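Local coordinates for glucosidase (Croceicoccus marinus, PDB 5Z3K), which probably hydrolyses O-glycosidic bonds as a beta-glucosidase of glycoside hydrolase family 39, at residues Gly18-Leu23 and Tyr290-Glu295. Residues are numbered along the deposited sequence; the frame is centred on the assembly and turned at random.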
loop_
_atom_site.group_PDB
_atom_site.type_symbol
_atom_site.label_atom_id
_atom_site.label_comp_id
_atom_site.label_asym_id
_atom_site.label_seq_id
_atom_site.Cartn_x
_atom_site.Cartn_y
_atom_site.Cartn_z
ATOM N N GLY A 18 11.001 12.142 -15.855
ATOM C CA GLY A 18 9.899 12.636 -15.060
ATOM C C GLY A 18 10.135 12.254 -13.613
ATOM O O GLY A 18 11.146 11.646 -13.274
ATOM N N ASN A 19 9.172 12.610 -12.769
ATOM C CA ASN A 19 9.310 12.325 -11.341
ATOM C C ASN A 19 8.891 10.896 -11.029
ATOM O O ASN A 19 7.884 10.400 -11.544
ATOM C CB ASN A 19 8.470 13.292 -10.509
ATOM C CG ASN A 19 9.035 14.689 -10.491
ATOM O OD1 ASN A 19 10.239 14.894 -10.676
ATOM N ND2 ASN A 19 8.170 15.667 -10.267
HETATM N N MSE A 20 9.668 10.236 -10.172
HETATM C CA MSE A 20 9.235 8.987 -9.574
HETATM C C MSE A 20 8.101 9.309 -8.605
HETATM O O MSE A 20 8.132 10.345 -7.935
HETATM C CB MSE A 20 10.385 8.291 -8.834
HETATM C CG MSE A 20 10.012 6.924 -8.291
HETATM SE SE MSE A 20 9.912 5.631 -9.730
HETATM C CE MSE A 20 11.823 5.305 -9.931
ATOM N N ARG A 21 7.098 8.444 -8.525
ATOM C CA ARG A 21 5.944 8.679 -7.663
ATOM C C ARG A 21 6.036 7.780 -6.435
ATOM O O ARG A 21 6.224 6.564 -6.557
ATOM C CB ARG A 21 4.634 8.435 -8.423
ATOM C CG ARG A 21 4.491 9.321 -9.655
ATOM C CD ARG A 21 3.037 9.394 -10.149
ATOM N NE ARG A 21 2.580 8.097 -10.632
ATOM C CZ ARG A 21 1.547 7.435 -10.131
ATOM N NH1 ARG A 21 0.858 7.954 -9.123
ATOM N NH2 ARG A 21 1.200 6.258 -10.646
ATOM N N GLN A 22 5.893 8.374 -5.254
ATOM C CA GLN A 22 6.135 7.648 -4.002
ATOM C C GLN A 22 4.879 6.878 -3.608
ATOM O O GLN A 22 4.008 7.378 -2.886
ATOM C CB GLN A 22 6.574 8.612 -2.908
ATOM C CG GLN A 22 8.080 8.875 -2.913
ATOM C CD GLN A 22 8.525 9.719 -4.101
ATOM O OE1 GLN A 22 8.086 10.859 -4.266
ATOM N NE2 GLN A 22 9.397 9.158 -4.940
ATOM N N LEU A 23 4.788 5.631 -4.077
ATOM C CA LEU A 23 3.628 4.792 -3.823
ATOM C C LEU A 23 3.881 3.722 -2.761
ATOM O O LEU A 23 3.037 2.832 -2.578
ATOM C CB LEU A 23 3.163 4.126 -5.121
ATOM C CG LEU A 23 2.700 5.055 -6.254
ATOM C CD1 LEU A 23 2.009 4.247 -7.379
ATOM C CD2 LEU A 23 1.780 6.095 -5.698
ATOM N N TYR A 290 4.405 -2.101 -12.243
ATOM C CA TYR A 290 3.319 -1.856 -13.187
ATOM C C TYR A 290 2.397 -0.742 -12.705
ATOM O O TYR A 290 1.890 0.026 -13.528
ATOM C CB TYR A 290 2.517 -3.139 -13.441
ATOM C CG TYR A 290 3.270 -4.156 -14.273
ATOM C CD1 TYR A 290 4.049 -3.760 -15.353
ATOM C CD2 TYR A 290 3.222 -5.513 -13.958
ATOM C CE1 TYR A 290 4.759 -4.688 -16.106
ATOM C CE2 TYR A 290 3.936 -6.453 -14.704
ATOM C CZ TYR A 290 4.692 -6.029 -15.781
ATOM O OH TYR A 290 5.394 -6.952 -16.521
HETATM N N MSE A 291 2.174 -0.611 -11.396
HETATM C CA MSE A 291 1.219 0.396 -10.945
HETATM C C MSE A 291 1.860 1.780 -10.892
HETATM O O MSE A 291 1.167 2.772 -10.711
HETATM C CB MSE A 291 0.628 0.024 -9.578
HETATM C CG MSE A 291 1.572 0.251 -8.416
HETATM SE SE MSE A 291 0.641 -0.010 -6.723
HETATM C CE MSE A 291 0.421 -1.945 -6.750
ATOM N N GLN A 292 3.187 1.856 -11.050
ATOM C CA GLN A 292 3.830 3.165 -11.132
ATOM C C GLN A 292 3.307 3.961 -12.321
ATOM O O GLN A 292 3.288 5.197 -12.286
ATOM C CB GLN A 292 5.352 3.000 -11.208
ATOM C CG GLN A 292 6.156 4.300 -11.377
ATOM C CD GLN A 292 6.234 5.173 -10.125
ATOM O OE1 GLN A 292 6.607 6.347 -10.206
ATOM N NE2 GLN A 292 5.893 4.609 -8.964
ATOM N N ASP A 293 2.868 3.267 -13.369
ATOM C CA ASP A 293 2.229 3.858 -14.541
ATOM C C ASP A 293 0.749 3.466 -14.507
ATOM O O ASP A 293 0.328 2.488 -15.125
ATOM C CB ASP A 293 2.913 3.371 -15.815
ATOM C CG ASP A 293 4.365 3.770 -15.878
ATOM O OD1 ASP A 293 4.640 4.965 -15.636
ATOM O OD2 ASP A 293 5.224 2.893 -16.151
ATOM N N SER A 294 -0.044 4.216 -13.750
ATOM C CA SER A 294 -1.435 3.812 -13.537
ATOM C C SER A 294 -2.202 4.984 -12.948
ATOM O O SER A 294 -1.630 6.024 -12.619
ATOM C CB SER A 294 -1.531 2.605 -12.604
ATOM O OG SER A 294 -1.389 3.025 -11.254
ATOM N N GLU A 295 -3.510 4.790 -12.785
ATOM C CA GLU A 295 -4.339 5.786 -12.124
ATOM C C GLU A 295 -4.243 5.723 -10.602
ATOM O O GLU A 295 -4.892 6.530 -9.932
ATOM C CB GLU A 295 -5.799 5.631 -12.570
ATOM C CG GLU A 295 -5.975 5.778 -14.090
ATOM C CD GLU A 295 -5.554 7.144 -14.608
ATOM O OE1 GLU A 295 -5.652 8.131 -13.852
ATOM O OE2 GLU A 295 -5.152 7.236 -15.786
HETATM O O HOH W 1 6.829 7.871 -12.342
HETATM O O HOH W 2 4.260 8.097 -13.185
#
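Gln292 OE1 is gripped twice: by the backbone N of Arg21 at 2.7 Å, in the carbonyl plane and on a lone pair, and by a water at 2.6 Å that also donates to Asn19 O. The other half of the same amide returns a bond, Gln292 NE2 to Arg21 O at 3.1 Å, nearly straight (168°) and within the amide plane. One amide thus pairs with both the N-H and the C=O of Arg21, which fixes its rotation. Gln292 leaves its backbone with CG opposite N (chi1 177°) and turns at chi2, which carries the amide to Arg21; selenomethionine Met20 lies roughly perpendicular to it, SE 3.4 Å from OE1. The Arg21 side chain runs antiparallel alongside; its NH2 donates to Gln292 O at 2.9 Å from above the carbonyl plane, NE adds a weak bond, and a second water links NE to that oxygen. Arg21 NH1 hydrogen-bonds Val296 O. Beside the polar pairs, Leu23 CD1 makes an apolar contact with Met291 CG (4.2 Å). The contact ties the loop entering the first barrel strand, 25-27, to the chain leaving helix 277-291 for the last, 298-301, where the (beta/alpha)8 barrel closes.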